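Local coordinates for putative polyphosphate kinase 2 family protein (PDB 3RHF) that probably acts as a polyphosphate kinase of the PPK2 family, transferring phosphate between polyphosphate and nucleotides, at residues Met99-Phe109 against Gln128-Asp139; Thr179-Asn187 against Val257-Leu268. All blocks are in the same frame, centred on the assembly; numbering follows the deposited sequence.

Contact 1: residues Met99-Phe109 against Gln128-Asp139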
HETATM    1  N   MSE A  99      -5.446   2.740   4.439  1.00 26.31           N
HETATM    2  CA  MSE A  99      -5.268   4.059   3.806  1.00 26.93           C
HETATM    3  C   MSE A  99      -5.305   3.987   2.277  1.00 26.86           C
HETATM    4  O   MSE A  99      -5.280   2.906   1.700  1.00 26.15           O
HETATM    5  CB  MSE A  99      -3.964   4.668   4.282  1.00 26.81           C
HETATM    6  CG  MSE A  99      -4.020   5.006   5.729  1.00 31.14           C
HETATM    7 SE   MSE A  99      -2.412   5.858   6.401  0.81 40.80          SE
HETATM    8  CE  MSE A  99      -3.223   6.460   8.043  1.00 41.57           C
ATOM      9  N   ASP A 100      -5.418   5.136   1.616  1.00 28.20           N
ATOM     10  CA  ASP A 100      -5.199   5.171   0.176  1.00 29.60           C
ATOM     11  C   ASP A 100      -3.698   5.215  -0.061  1.00 28.42           C
ATOM     12  O   ASP A 100      -3.065   6.123   0.404  1.00 26.87           O
ATOM     13  CB  ASP A 100      -5.901   6.348  -0.501  1.00 31.15           C
ATOM     14  CG  ASP A 100      -5.924   6.215  -2.063  1.00 35.06           C
ATOM     15  OD1 ASP A 100      -7.046   6.318  -2.651  1.00 41.20           O
ATOM     16  OD2 ASP A 100      -4.838   6.002  -2.679  1.00 35.87           O
ATOM     17  N   PRO A 101      -3.148   4.228  -0.799  1.00 28.81           N
ATOM     18  CA  PRO A 101      -1.702   4.109  -1.034  1.00 29.11           C
ATOM     19  C   PRO A 101      -1.077   5.301  -1.725  1.00 29.77           C
ATOM     20  O   PRO A 101       0.097   5.553  -1.547  1.00 30.71           O
ATOM     21  CB  PRO A 101      -1.571   2.865  -1.928  1.00 29.51           C
ATOM     22  CG  PRO A 101      -2.923   2.655  -2.535  1.00 29.34           C
ATOM     23  CD  PRO A 101      -3.909   3.208  -1.554  1.00 29.36           C
ATOM     24  N   GLN A 102      -1.848   6.060  -2.483  1.00 30.87           N
ATOM     25  CA  GLN A 102      -1.315   7.253  -3.093  1.00 31.18           C
ATOM     26  C   GLN A 102      -1.109   8.344  -2.072  1.00 30.21           C
ATOM     27  O   GLN A 102      -0.478   9.347  -2.372  1.00 31.30           O
ATOM     28  CB  GLN A 102      -2.185   7.662  -4.270  1.00 33.09           C
ATOM     29  CG  GLN A 102      -2.099   6.542  -5.393  1.00 37.21           C
ATOM     30  CD  GLN A 102      -2.989   6.751  -6.650  1.00 43.90           C
ATOM     31  OE1 GLN A 102      -3.079   7.858  -7.198  1.00 47.71           O
ATOM     32  NE2 GLN A 102      -3.584   5.645  -7.148  1.00 45.76           N
ATOM     33  N   GLY A 103      -1.529   8.095  -0.830  1.00 28.56           N
ATOM     34  CA  GLY A 103      -1.368   9.050   0.301  1.00 27.10           C
ATOM     35  C   GLY A 103      -0.332   8.609   1.334  1.00 25.30           C
ATOM     36  O   GLY A 103      -0.154   9.272   2.347  1.00 21.69           O
ATOM     37  N   VAL A 104       0.387   7.524   1.008  1.00 24.64           N
ATOM     38  CA  VAL A 104       1.315   6.859   1.930  1.00 24.99           C
ATOM     39  C   VAL A 104       2.660   6.633   1.327  1.00 24.90           C
ATOM     40  O   VAL A 104       2.740   6.231   0.178  1.00 26.43           O
ATOM     41  CB  VAL A 104       0.768   5.464   2.341  1.00 24.70           C
ATOM     42  CG1 VAL A 104       1.747   4.719   3.207  1.00 23.93           C
ATOM     43  CG2 VAL A 104      -0.531   5.635   3.081  1.00 24.26           C
ATOM     44  N   GLN A 105       3.716   6.889   2.087  1.00 24.99           N
ATOM     45  CA  GLN A 105       5.133   6.626   1.630  1.00 25.31           C
ATOM     46  C   GLN A 105       5.687   5.654   2.662  1.00 23.97           C
ATOM     47  O   GLN A 105       5.988   6.038   3.788  1.00 23.45           O
ATOM     48  CB  GLN A 105       6.041   7.900   1.472  1.00 25.74           C
ATOM     49  CG  GLN A 105       5.262   9.130   0.903  1.00 31.68           C
ATOM     50  CD  GLN A 105       6.063  10.405   0.473  1.00 34.46           C
ATOM     51  OE1 GLN A 105       6.007  11.478   1.130  1.00 33.72           O
ATOM     52  NE2 GLN A 105       6.707  10.312  -0.664  1.00 33.70           N
ATOM     53  N   LEU A 106       5.697   4.378   2.302  1.00 22.37           N
ATOM     54  CA  LEU A 106       6.259   3.351   3.135  1.00 21.56           C
ATOM     55  C   LEU A 106       7.736   3.100   2.740  1.00 21.98           C
ATOM     56  O   LEU A 106       8.052   2.950   1.570  1.00 21.19           O
ATOM     57  CB  LEU A 106       5.473   2.071   2.946  1.00 21.17           C
ATOM     58  CG  LEU A 106       6.154   0.814   3.453  1.00 21.15           C
ATOM     59  CD1 LEU A 106       6.308   0.978   4.987  1.00 20.67           C
ATOM     60  CD2 LEU A 106       5.278  -0.387   3.060  1.00 20.23           C
ATOM     61  N   THR A 107       8.621   3.052   3.730  1.00 21.79           N
ATOM     62  CA  THR A 107       9.957   2.543   3.546  1.00 22.51           C
ATOM     63  C   THR A 107      10.268   1.472   4.621  1.00 22.15           C
ATOM     64  O   THR A 107      10.121   1.717   5.805  1.00 21.75           O
ATOM     65  CB  THR A 107      11.017   3.687   3.638  1.00 23.42           C
ATOM     66  OG1 THR A 107      10.720   4.715   2.672  1.00 26.27           O
ATOM     67  CG2 THR A 107      12.421   3.129   3.379  1.00 22.19           C
ATOM     68  N   ALA A 108      10.672   0.291   4.182  1.00 22.47           N
ATOM     69  CA  ALA A 108      11.259  -0.747   5.033  1.00 23.38           C
ATOM     70  C   ALA A 108      12.776  -0.715   4.826  1.00 24.43           C
ATOM     71  O   ALA A 108      13.312  -1.253   3.830  1.00 23.19           O
ATOM     72  CB  ALA A 108      10.688  -2.124   4.651  1.00 22.26           C
ATOM     73  N   PHE A 109      13.456  -0.040   5.743  1.00 26.63           N
ATOM     74  CA  PHE A 109      14.916   0.069   5.727  1.00 28.50           C
ATOM     75  C   PHE A 109      15.570  -1.298   5.911  1.00 30.44           C
ATOM     76  O   PHE A 109      15.278  -2.029   6.854  1.00 31.06           O
ATOM     77  CB  PHE A 109      15.402   1.072   6.785  1.00 28.65           C
ATOM     78  CG  PHE A 109      15.060   2.523   6.450  1.00 28.77           C
ATOM     79  CD1 PHE A 109      15.767   3.212   5.471  1.00 29.01           C
ATOM     80  CD2 PHE A 109      14.008   3.169   7.082  1.00 28.13           C
ATOM     81  CE1 PHE A 109      15.453   4.525   5.141  1.00 27.63           C
ATOM     82  CE2 PHE A 109      13.673   4.462   6.756  1.00 28.49           C
ATOM     83  CZ  PHE A 109      14.405   5.154   5.783  1.00 28.48           C
ATOM     84  N   GLN A 128      13.753   9.831   2.721  1.00 24.58           N
ATOM     85  CA  GLN A 128      12.454   9.159   2.680  1.00 23.94           C
ATOM     86  C   GLN A 128      11.380   9.801   3.522  1.00 22.78           C
ATOM     87  O   GLN A 128      10.326   9.294   3.543  1.00 21.97           O
ATOM     88  CB  GLN A 128      12.587   7.692   3.121  1.00 23.77           C
ATOM     89  CG  GLN A 128      13.700   6.954   2.402  1.00 23.87           C
ATOM     90  CD  GLN A 128      13.442   6.811   0.906  1.00 28.24           C
ATOM     91  OE1 GLN A 128      12.317   6.527   0.481  1.00 25.48           O
ATOM     92  NE2 GLN A 128      14.494   6.990   0.099  1.00 31.14           N
ATOM     93  N   VAL A 129      11.639  10.923   4.191  1.00 22.82           N
ATOM     94  CA  VAL A 129      10.653  11.564   5.017  1.00 22.01           C
ATOM     95  C   VAL A 129       9.421  11.966   4.215  1.00 22.29           C
ATOM     96  O   VAL A 129       9.519  12.294   3.053  1.00 23.23           O
ATOM     97  CB  VAL A 129      11.257  12.763   5.738  1.00 22.88           C
ATOM     98  CG1 VAL A 129      12.423  12.323   6.566  1.00 24.01           C
ATOM     99  CG2 VAL A 129      11.713  13.884   4.739  1.00 24.57           C
ATOM    100  N   PRO A 130       8.231  11.899   4.818  1.00 22.51           N
ATOM    101  CA  PRO A 130       7.076  12.071   3.975  1.00 22.80           C
ATOM    102  C   PRO A 130       6.930  13.535   3.487  1.00 24.06           C
ATOM    103  O   PRO A 130       7.408  14.479   4.135  1.00 23.03           O
ATOM    104  CB  PRO A 130       5.933  11.648   4.854  1.00 21.89           C
ATOM    105  CG  PRO A 130       6.383  12.015   6.231  1.00 24.45           C
ATOM    106  CD  PRO A 130       7.872  11.817   6.241  1.00 23.29           C
ATOM    107  N   ALA A 131       6.319  13.689   2.323  1.00 23.77           N
ATOM    108  CA  ALA A 131       6.043  15.006   1.791  1.00 25.21           C
ATOM    109  C   ALA A 131       4.758  15.550   2.469  1.00 24.78           C
ATOM    110  O   ALA A 131       4.010  14.789   3.103  1.00 23.01           O
ATOM    111  CB  ALA A 131       5.865  14.917   0.240  1.00 25.65           C
ATOM    112  N   ALA A 132       4.537  16.861   2.329  1.00 25.09           N
ATOM    113  CA  ALA A 132       3.265  17.521   2.703  1.00 25.81           C
ATOM    114  C   ALA A 132       2.030  16.694   2.343  1.00 24.92           C
ATOM    115  O   ALA A 132       1.898  16.200   1.249  1.00 25.13           O
ATOM    116  CB  ALA A 132       3.145  18.890   2.059  1.00 26.41           C
ATOM    117  N   GLY A 133       1.136  16.535   3.292  1.00 24.21           N
ATOM    118  CA  GLY A 133      -0.065  15.786   3.050  1.00 24.48           C
ATOM    119  C   GLY A 133       0.098  14.282   3.040  1.00 24.29           C
ATOM    120  O   GLY A 133      -0.879  13.569   2.782  1.00 24.34           O
HETATM  121  N   MSE A 134       1.299  13.780   3.308  1.00 23.92           N
HETATM  122  CA  MSE A 134       1.513  12.355   3.233  1.00 24.27           C
HETATM  123  C   MSE A 134       1.607  11.722   4.610  1.00 22.59           C
HETATM  124  O   MSE A 134       1.927  12.404   5.595  1.00 21.20           O
HETATM  125  CB  MSE A 134       2.760  12.041   2.449  1.00 25.84           C
HETATM  126  CG  MSE A 134       2.816  12.623   1.021  1.00 32.57           C
HETATM  127 SE   MSE A 134       1.572  11.737  -0.202  1.00 46.74          SE
HETATM  128  CE  MSE A 134       2.422   9.997  -0.462  1.00 42.96           C
ATOM    129  N   VAL A 135       1.259  10.424   4.682  1.00 21.34           N
ATOM    130  CA  VAL A 135       1.553   9.606   5.866  1.00 20.57           C
ATOM    131  C   VAL A 135       2.734   8.766   5.531  1.00 20.22           C
ATOM    132  O   VAL A 135       2.702   7.950   4.627  1.00 20.47           O
ATOM    133  CB  VAL A 135       0.388   8.672   6.259  1.00 21.13           C
ATOM    134  CG1 VAL A 135       0.835   7.727   7.364  1.00 21.03           C
ATOM    135  CG2 VAL A 135      -0.870   9.520   6.702  1.00 21.46           C
ATOM    136  N   GLY A 136       3.805   8.978   6.230  1.00 19.99           N
ATOM    137  CA  GLY A 136       5.004   8.170   5.999  1.00 20.47           C
ATOM    138  C   GLY A 136       5.071   7.047   7.004  1.00 21.03           C
ATOM    139  O   GLY A 136       4.771   7.251   8.215  1.00 22.01           O
ATOM    140  N   VAL A 137       5.438   5.855   6.531  1.00 20.91           N
ATOM    141  CA  VAL A 137       5.655   4.737   7.446  1.00 20.83           C
ATOM    142  C   VAL A 137       7.051   4.195   7.283  1.00 21.04           C
ATOM    143  O   VAL A 137       7.450   3.783   6.185  1.00 19.86           O
ATOM    144  CB  VAL A 137       4.600   3.632   7.282  1.00 22.01           C
ATOM    145  CG1 VAL A 137       5.000   2.407   8.135  1.00 21.86           C
ATOM    146  CG2 VAL A 137       3.194   4.160   7.639  1.00 20.97           C
ATOM    147  N   PHE A 138       7.781   4.211   8.404  1.00 22.06           N
ATOM    148  CA  PHE A 138       9.119   3.613   8.527  1.00 22.21           C
ATOM    149  C   PHE A 138       9.053   2.264   9.292  1.00 23.49           C
ATOM    150  O   PHE A 138       8.903   2.227  10.534  1.00 21.90           O
ATOM    151  CB  PHE A 138      10.083   4.545   9.285  1.00 22.84           C
ATOM    152  CG  PHE A 138      10.612   5.746   8.493  1.00 21.08           C
ATOM    153  CD1 PHE A 138      10.279   5.983   7.163  1.00 21.61           C
ATOM    154  CD2 PHE A 138      11.479   6.636   9.121  1.00 20.61           C
ATOM    155  CE1 PHE A 138      10.804   7.118   6.460  1.00 20.46           C
ATOM    156  CE2 PHE A 138      11.974   7.766   8.457  1.00 20.34           C
ATOM    157  CZ  PHE A 138      11.637   8.007   7.122  1.00 20.01           C
ATOM    158  N   ASP A 139       9.117   1.174   8.518  1.00 24.39           N
ATOM    159  CA  ASP A 139       9.409  -0.154   9.053  1.00 26.80           C
ATOM    160  C   ASP A 139      10.937  -0.294   9.245  1.00 27.09           C
ATOM    161  O   ASP A 139      11.689  -0.478   8.291  1.00 25.55           O
ATOM    162  CB  ASP A 139       8.833  -1.251   8.146  1.00 27.68           C
ATOM    163  CG  ASP A 139       9.064  -2.661   8.672  1.00 29.90           C
ATOM    164  OD1 ASP A 139       9.834  -2.792   9.622  1.00 34.75           O
ATOM    165  OD2 ASP A 139       8.483  -3.646   8.143  1.00 33.41           O
TER
HETATM  166  O   HOH W   1      -1.987  11.111   2.831  1.00 24.14           O
HETATM  167  O   HOH W   2       8.907   6.461   3.369  1.00 32.05           O
HETATM  168  O   HOH W   3      12.806  -2.968   7.644  1.00 30.77           O

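Contact 2: residues Thr179-Asn187 against Val257-Leu268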
ATOM      1  N   THR A 179       5.833  17.876  10.315  1.00 28.73           N
ATOM      2  CA  THR A 179       5.672  16.459  10.562  1.00 28.54           C
ATOM      3  C   THR A 179       5.284  16.168  11.978  1.00 27.32           C
ATOM      4  O   THR A 179       5.963  16.600  12.873  1.00 28.41           O
ATOM      5  CB  THR A 179       6.975  15.758  10.311  1.00 28.73           C
ATOM      6  OG1 THR A 179       7.391  16.056   8.973  1.00 32.60           O
ATOM      7  CG2 THR A 179       6.816  14.257  10.457  1.00 30.46           C
ATOM      8  N   THR A 180       4.181  15.470  12.192  1.00 25.91           N
ATOM      9  CA  THR A 180       3.930  14.861  13.491  1.00 25.44           C
ATOM     10  C   THR A 180       4.527  13.461  13.541  1.00 24.82           C
ATOM     11  O   THR A 180       4.138  12.580  12.751  1.00 23.33           O
ATOM     12  CB  THR A 180       2.449  14.778  13.818  1.00 25.43           C
ATOM     13  OG1 THR A 180       1.890  16.102  13.789  1.00 29.73           O
ATOM     14  CG2 THR A 180       2.254  14.174  15.228  1.00 23.93           C
ATOM     15  N   ILE A 181       5.438  13.233  14.492  1.00 24.84           N
ATOM     16  CA  ILE A 181       6.177  11.964  14.524  1.00 24.15           C
ATOM     17  C   ILE A 181       5.606  11.061  15.559  1.00 23.14           C
ATOM     18  O   ILE A 181       5.654  11.373  16.729  1.00 22.76           O
ATOM     19  CB  ILE A 181       7.719  12.148  14.807  1.00 25.44           C
ATOM     20  CG1 ILE A 181       8.373  12.940  13.672  1.00 26.70           C
ATOM     21  CG2 ILE A 181       8.440  10.752  15.051  1.00 22.62           C
ATOM     22  CD1 ILE A 181       9.782  13.500  14.027  1.00 27.17           C
ATOM     23  N   VAL A 182       5.095   9.921  15.120  1.00 22.52           N
ATOM     24  CA  VAL A 182       4.584   8.887  16.027  1.00 22.20           C
ATOM     25  C   VAL A 182       5.545   7.697  16.125  1.00 22.60           C
ATOM     26  O   VAL A 182       5.621   6.896  15.173  1.00 22.90           O
ATOM     27  CB  VAL A 182       3.254   8.359  15.546  1.00 21.91           C
ATOM     28  CG1 VAL A 182       2.887   7.149  16.333  1.00 22.71           C
ATOM     29  CG2 VAL A 182       2.174   9.436  15.688  1.00 20.43           C
ATOM     30  N   LYS A 183       6.248   7.559  17.256  1.00 22.18           N
ATOM     31  CA  LYS A 183       7.247   6.503  17.408  1.00 23.31           C
ATOM     32  C   LYS A 183       6.688   5.339  18.249  1.00 24.11           C
ATOM     33  O   LYS A 183       6.164   5.539  19.347  1.00 26.05           O
ATOM     34  CB  LYS A 183       8.539   7.037  18.042  1.00 23.62           C
ATOM     35  CG  LYS A 183       9.159   8.214  17.297  1.00 25.81           C
ATOM     36  CD  LYS A 183      10.647   8.483  17.675  1.00 31.84           C
ATOM     37  CE  LYS A 183      10.871   8.989  19.128  1.00 32.07           C
ATOM     38  NZ  LYS A 183      11.915  10.072  19.283  1.00 31.82           N
ATOM     39  N   VAL A 184       6.776   4.133  17.717  1.00 24.01           N
ATOM     40  CA  VAL A 184       6.199   2.978  18.367  1.00 25.24           C
ATOM     41  C   VAL A 184       7.236   1.877  18.469  1.00 26.49           C
ATOM     42  O   VAL A 184       7.938   1.527  17.491  1.00 25.37           O
ATOM     43  CB  VAL A 184       4.972   2.466  17.597  1.00 24.41           C
ATOM     44  CG1 VAL A 184       4.727   1.028  17.918  1.00 24.62           C
ATOM     45  CG2 VAL A 184       3.762   3.332  17.931  1.00 24.24           C
HETATM   46  N   MSE A 185       7.362   1.325  19.669  1.00 28.84           N
HETATM   47  CA  MSE A 185       8.155   0.093  19.835  1.00 29.44           C
HETATM   48  C   MSE A 185       7.239  -1.034  20.230  1.00 28.94           C
HETATM   49  O   MSE A 185       6.537  -0.967  21.235  1.00 29.00           O
HETATM   50  CB  MSE A 185       9.256   0.274  20.842  1.00 30.63           C
HETATM   51  CG  MSE A 185      10.246  -0.923  20.853  1.00 36.05           C
HETATM   52 SE   MSE A 185      10.124  -1.942  22.551  1.00 49.53          SE
HETATM   53  CE  MSE A 185      11.637  -3.233  22.263  1.00 39.99           C
ATOM     54  N   LEU A 186       7.222  -2.066  19.414  1.00 28.31           N
ATOM     55  CA  LEU A 186       6.432  -3.252  19.725  1.00 28.42           C
ATOM     56  C   LEU A 186       7.234  -4.205  20.603  1.00 29.04           C
ATOM     57  O   LEU A 186       8.229  -4.751  20.162  1.00 30.50           O
ATOM     58  CB  LEU A 186       6.026  -4.000  18.438  1.00 27.65           C
ATOM     59  CG  LEU A 186       5.294  -3.206  17.392  1.00 26.06           C
ATOM     60  CD1 LEU A 186       5.103  -4.134  16.238  1.00 27.08           C
ATOM     61  CD2 LEU A 186       3.990  -2.677  17.965  1.00 26.09           C
ATOM     62  N   ASN A 187       6.763  -4.439  21.817  1.00 29.71           N
ATOM     63  CA  ASN A 187       7.528  -5.153  22.823  1.00 30.82           C
ATOM     64  C   ASN A 187       6.928  -6.571  23.054  1.00 31.26           C
ATOM     65  O   ASN A 187       5.783  -6.751  23.513  1.00 30.72           O
ATOM     66  CB  ASN A 187       7.513  -4.294  24.080  1.00 31.86           C
ATOM     67  CG  ASN A 187       8.354  -4.837  25.200  1.00 34.74           C
ATOM     68  OD1 ASN A 187       9.520  -5.215  25.027  1.00 38.07           O
ATOM     69  ND2 ASN A 187       7.799  -4.790  26.386  1.00 36.75           N
ATOM     70  N   VAL A 257      -1.522   0.752  17.983  1.00 22.38           N
ATOM     71  CA  VAL A 257      -0.859   1.485  16.937  1.00 22.10           C
ATOM     72  C   VAL A 257      -1.884   2.313  16.216  1.00 22.83           C
ATOM     73  O   VAL A 257      -1.720   3.538  16.074  1.00 22.49           O
ATOM     74  CB  VAL A 257      -0.032   0.610  15.991  1.00 22.22           C
ATOM     75  CG1 VAL A 257       0.483   1.463  14.857  1.00 22.78           C
ATOM     76  CG2 VAL A 257       1.196   0.037  16.712  1.00 19.23           C
ATOM     77  N   GLN A 258      -2.989   1.700  15.818  1.00 23.54           N
ATOM     78  CA  GLN A 258      -3.983   2.504  15.101  1.00 24.23           C
ATOM     79  C   GLN A 258      -4.532   3.676  15.886  1.00 23.09           C
ATOM     80  O   GLN A 258      -4.698   4.765  15.322  1.00 22.56           O
ATOM     81  CB  GLN A 258      -5.102   1.670  14.421  1.00 25.12           C
ATOM     82  CG  GLN A 258      -4.681   1.447  12.979  1.00 28.38           C
ATOM     83  CD  GLN A 258      -5.613   0.637  12.127  1.00 34.90           C
ATOM     84  OE1 GLN A 258      -5.178  -0.320  11.475  1.00 36.17           O
ATOM     85  NE2 GLN A 258      -6.890   1.048  12.055  1.00 39.85           N
ATOM     86  N   GLN A 259      -4.767   3.504  17.178  1.00 22.95           N
ATOM     87  CA  GLN A 259      -5.371   4.607  17.959  1.00 23.12           C
ATOM     88  C   GLN A 259      -4.368   5.704  18.127  1.00 22.81           C
ATOM     89  O   GLN A 259      -4.723   6.869  18.156  1.00 24.54           O
ATOM     90  CB  GLN A 259      -5.913   4.153  19.314  1.00 23.74           C
ATOM     91  CG  GLN A 259      -6.939   5.097  19.942  1.00 22.94           C
ATOM     92  CD  GLN A 259      -8.211   5.221  19.134  1.00 24.02           C
ATOM     93  OE1 GLN A 259      -8.860   4.235  18.780  1.00 26.13           O
ATOM     94  NE2 GLN A 259      -8.584   6.441  18.838  1.00 22.08           N
ATOM     95  N   LEU A 260      -3.098   5.350  18.163  1.00 23.21           N
ATOM     96  CA  LEU A 260      -2.018   6.361  18.239  1.00 23.12           C
ATOM     97  C   LEU A 260      -1.994   7.264  17.023  1.00 21.65           C
ATOM     98  O   LEU A 260      -1.877   8.494  17.146  1.00 20.19           O
ATOM     99  CB  LEU A 260      -0.660   5.670  18.388  1.00 23.37           C
ATOM    100  CG  LEU A 260      -0.232   5.299  19.811  1.00 25.89           C
ATOM    101  CD1 LEU A 260       1.064   4.540  19.719  1.00 23.82           C
ATOM    102  CD2 LEU A 260      -0.064   6.503  20.769  1.00 23.96           C
ATOM    103  N   LEU A 261      -2.087   6.616  15.862  1.00 22.92           N
ATOM    104  CA  LEU A 261      -2.265   7.286  14.583  1.00 23.14           C
ATOM    105  C   LEU A 261      -3.457   8.190  14.537  1.00 22.65           C
ATOM    106  O   LEU A 261      -3.331   9.324  14.124  1.00 21.94           O
ATOM    107  CB  LEU A 261      -2.451   6.263  13.492  1.00 24.19           C
ATOM    108  CG  LEU A 261      -1.360   6.091  12.479  1.00 28.49           C
ATOM    109  CD1 LEU A 261       0.053   6.248  13.071  1.00 32.50           C
ATOM    110  CD2 LEU A 261      -1.532   4.714  11.879  1.00 30.21           C
ATOM    111  N   LEU A 262      -4.621   7.674  14.929  1.00 23.84           N
ATOM    112  CA  LEU A 262      -5.878   8.482  14.872  1.00 25.49           C
ATOM    113  C   LEU A 262      -5.832   9.688  15.801  1.00 26.48           C
ATOM    114  O   LEU A 262      -6.330  10.744  15.443  1.00 26.56           O
ATOM    115  CB  LEU A 262      -7.144   7.656  15.192  1.00 25.35           C
ATOM    116  CG  LEU A 262      -7.391   6.515  14.196  1.00 26.27           C
ATOM    117  CD1 LEU A 262      -8.214   5.366  14.835  1.00 27.43           C
ATOM    118  CD2 LEU A 262      -8.066   6.979  12.919  1.00 22.22           C
ATOM    119  N   ASP A 263      -5.274   9.488  17.005  1.00 27.53           N
ATOM    120  CA  ASP A 263      -5.199  10.540  18.001  1.00 28.44           C
ATOM    121  C   ASP A 263      -4.186  11.617  17.540  1.00 27.55           C
ATOM    122  O   ASP A 263      -4.424  12.785  17.735  1.00 28.45           O
ATOM    123  CB  ASP A 263      -4.798   9.962  19.354  1.00 29.09           C
ATOM    124  CG  ASP A 263      -5.910   9.062  20.018  1.00 33.79           C
ATOM    125  OD1 ASP A 263      -7.057   8.883  19.495  1.00 35.72           O
ATOM    126  OD2 ASP A 263      -5.613   8.541  21.134  1.00 40.14           O
ATOM    127  N   ALA A 264      -3.074  11.208  16.924  1.00 25.98           N
ATOM    128  CA  ALA A 264      -2.100  12.137  16.320  1.00 25.71           C
ATOM    129  C   ALA A 264      -2.750  12.952  15.170  1.00 25.53           C
ATOM    130  O   ALA A 264      -2.588  14.162  15.093  1.00 25.75           O
ATOM    131  CB  ALA A 264      -0.881  11.383  15.811  1.00 24.21           C
ATOM    132  N   LEU A 265      -3.499  12.272  14.316  1.00 24.86           N
ATOM    133  CA  LEU A 265      -4.187  12.902  13.228  1.00 25.34           C
ATOM    134  C   LEU A 265      -5.317  13.789  13.692  1.00 27.16           C
ATOM    135  O   LEU A 265      -5.581  14.802  13.082  1.00 28.03           O
ATOM    136  CB  LEU A 265      -4.751  11.851  12.310  1.00 24.32           C
ATOM    137  CG  LEU A 265      -3.758  11.150  11.432  1.00 22.63           C
ATOM    138  CD1 LEU A 265      -4.248   9.912  10.837  1.00 19.73           C
ATOM    139  CD2 LEU A 265      -3.402  12.109  10.359  1.00 27.12           C
ATOM    140  N   GLY A 266      -5.994  13.403  14.763  1.00 29.87           N
ATOM    141  CA  GLY A 266      -7.093  14.199  15.348  1.00 31.79           C
ATOM    142  C   GLY A 266      -6.582  15.470  16.007  1.00 33.90           C
ATOM    143  O   GLY A 266      -7.308  16.442  16.162  1.00 35.75           O
ATOM    144  N   GLY A 267      -5.310  15.455  16.388  1.00 34.92           N
ATOM    145  CA  GLY A 267      -4.662  16.606  16.973  1.00 36.29           C
ATOM    146  C   GLY A 267      -4.287  17.594  15.896  1.00 36.94           C
ATOM    147  O   GLY A 267      -3.849  18.679  16.201  1.00 39.71           O
ATOM    148  N   LEU A 268      -4.446  17.258  14.624  1.00 36.06           N
ATOM    149  CA  LEU A 268      -4.053  18.208  13.584  1.00 35.94           C
ATOM    150  C   LEU A 268      -5.166  19.146  13.101  1.00 36.01           C
ATOM    151  O   LEU A 268      -4.873  20.026  12.350  1.00 36.23           O
ATOM    152  CB  LEU A 268      -3.435  17.472  12.424  1.00 34.85           C
ATOM    153  CG  LEU A 268      -2.129  16.760  12.773  1.00 35.00           C
ATOM    154  CD1 LEU A 268      -1.697  15.904  11.616  1.00 30.79           C
ATOM    155  CD2 LEU A 268      -1.064  17.777  13.125  1.00 36.09           C
TER

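Contact 1: residues Met99-Phe109 against Gln128-Asp139
Val104-Ala108 and Val135-Asp139 are neighbouring parallel strands of a P-loop NTPase fold, their segment axes 4.6 Å apart and inclined by 11°. Strand 104-108 is outermost within the chain, while 135-139 also pairs with strand 75-82. The backbone ladder begins where Val135 N donates to Gly103 O, continues through both N and O of Gln105 and Thr107, and fades into a weak Phe109 N to Asp139 O bond.

On the face carrying Val104, Leu106 and Ala108, Leu106 CD1 leans across to Val137 CG1 at 3.7 Å. Helix 88-98 packs on this face, and helix 43-69 touches Met99 and Val135. Asp139 also lies here, and its OD2 takes a weak hydrogen bond from Gln102 NE2 of the second subunit, so the strand end takes part in the dimer interface.

The other face carries the more specific contacts. Gln105 extends beyond CG toward the loop before strand 135-139, and its OE1 accepts from Ala131 N nearly along the C=O axis, although the 2.5 Å separation is short enough to be treated with caution. Met134, bent at both chi2 and chi3, crosses this chain at about a right angle and brings CE against Gln105 CG. Replacing Gln105 by an alanine would probably leave Ala131 N without this acceptor and open a gap beside the curled Met134 methyl. Farther along, a water lies 2.6 Å from Thr107 OG1 and donates to Gln128 O. Phe109 and Phe138 form a T-shaped pair with planes at 84°: Phe109 CE2 sits 3.6 Å above the centre of the Phe138 ring, while Thr107 CG2 lies over the centre of one face of the Phe109 ring.

Contact 2: residues Thr179-Asn187 against Val257-Leu268
Val182 and Val184 present their branched ends to the underside of the helix at 257-266, and the two methyls of each valine meet different helix residues. Val184 has CG1 anti to the backbone N (chi1 157°), which turns this methyl to Val257 CG2 at 3.9 Å and leaves CG2 to meet Leu260 CD1 at 3.5 Å. It thus straddles two positions one helical turn apart, crossing both partners obliquely. Val182 is split in the same manner: CG2 rests against Ala264 CB at 3.6 Å, whereas CG1 makes only looser approaches, 4.4 Å to both Leu260 CB and Leu261 CD1. Ala264 offers only its CB here, and the valine methyl meets it directly.

At the ends of the interface Leu186 and Leu268 supply the leucine branches. Leu186 meets Val257 at about a right angle, with its CD2 4.1 Å from Val257 CG2. At the other end Thr180 and Leu268 lie alongside each other, pointing opposite ways, and Leu268 CD2 lies 3.5 Å from Thr180 OG1, a van der Waals contact with the hydroxyl oxygen. The partners therefore descend the strand as they ascend the helix, as expected from N-to-C directions 162° apart and axes 9.5 Å from each other.

Flanking strands widen the apolar layer: Val182 and Leu261 also touch Leu78 of strand 75-82, and Val184 touches Val245 of strand 242-246. Lys183, pointing away from the helix, forms a salt bridge with Glu171 and a cation-pi contact with Trp242.

Thr180, Val182 and Val184, at every second strand position, set against helix residues spaced three or four apart, give the helix-on-sheet packing of a three-layer alpha/beta/alpha sandwich, here with the helix that follows strand 242-246 running back over the sheet of the P-loop NTPase fold.

Both contacts belong to the same parallel sheet, where strand 75-82 separates 135-139 from 179-187; their centres lie about 14 Å apart. Contact 1 works within the sheet at its margin, joining strand to strand by backbone hydrogen bonds, with waters and polar side chains along its borders and the second subunit nearby. Contact 2 is buried nearer the middle of the chain and joins sheet to helix through aliphatic packing, untouched by the other subunit. Leu78 relates the two directly, since Val137 from contact 1 and Val182 and Leu261 from contact 2 all touch it. Helix 43-69 also borders both, against Val135 in one and Gln258 in the other.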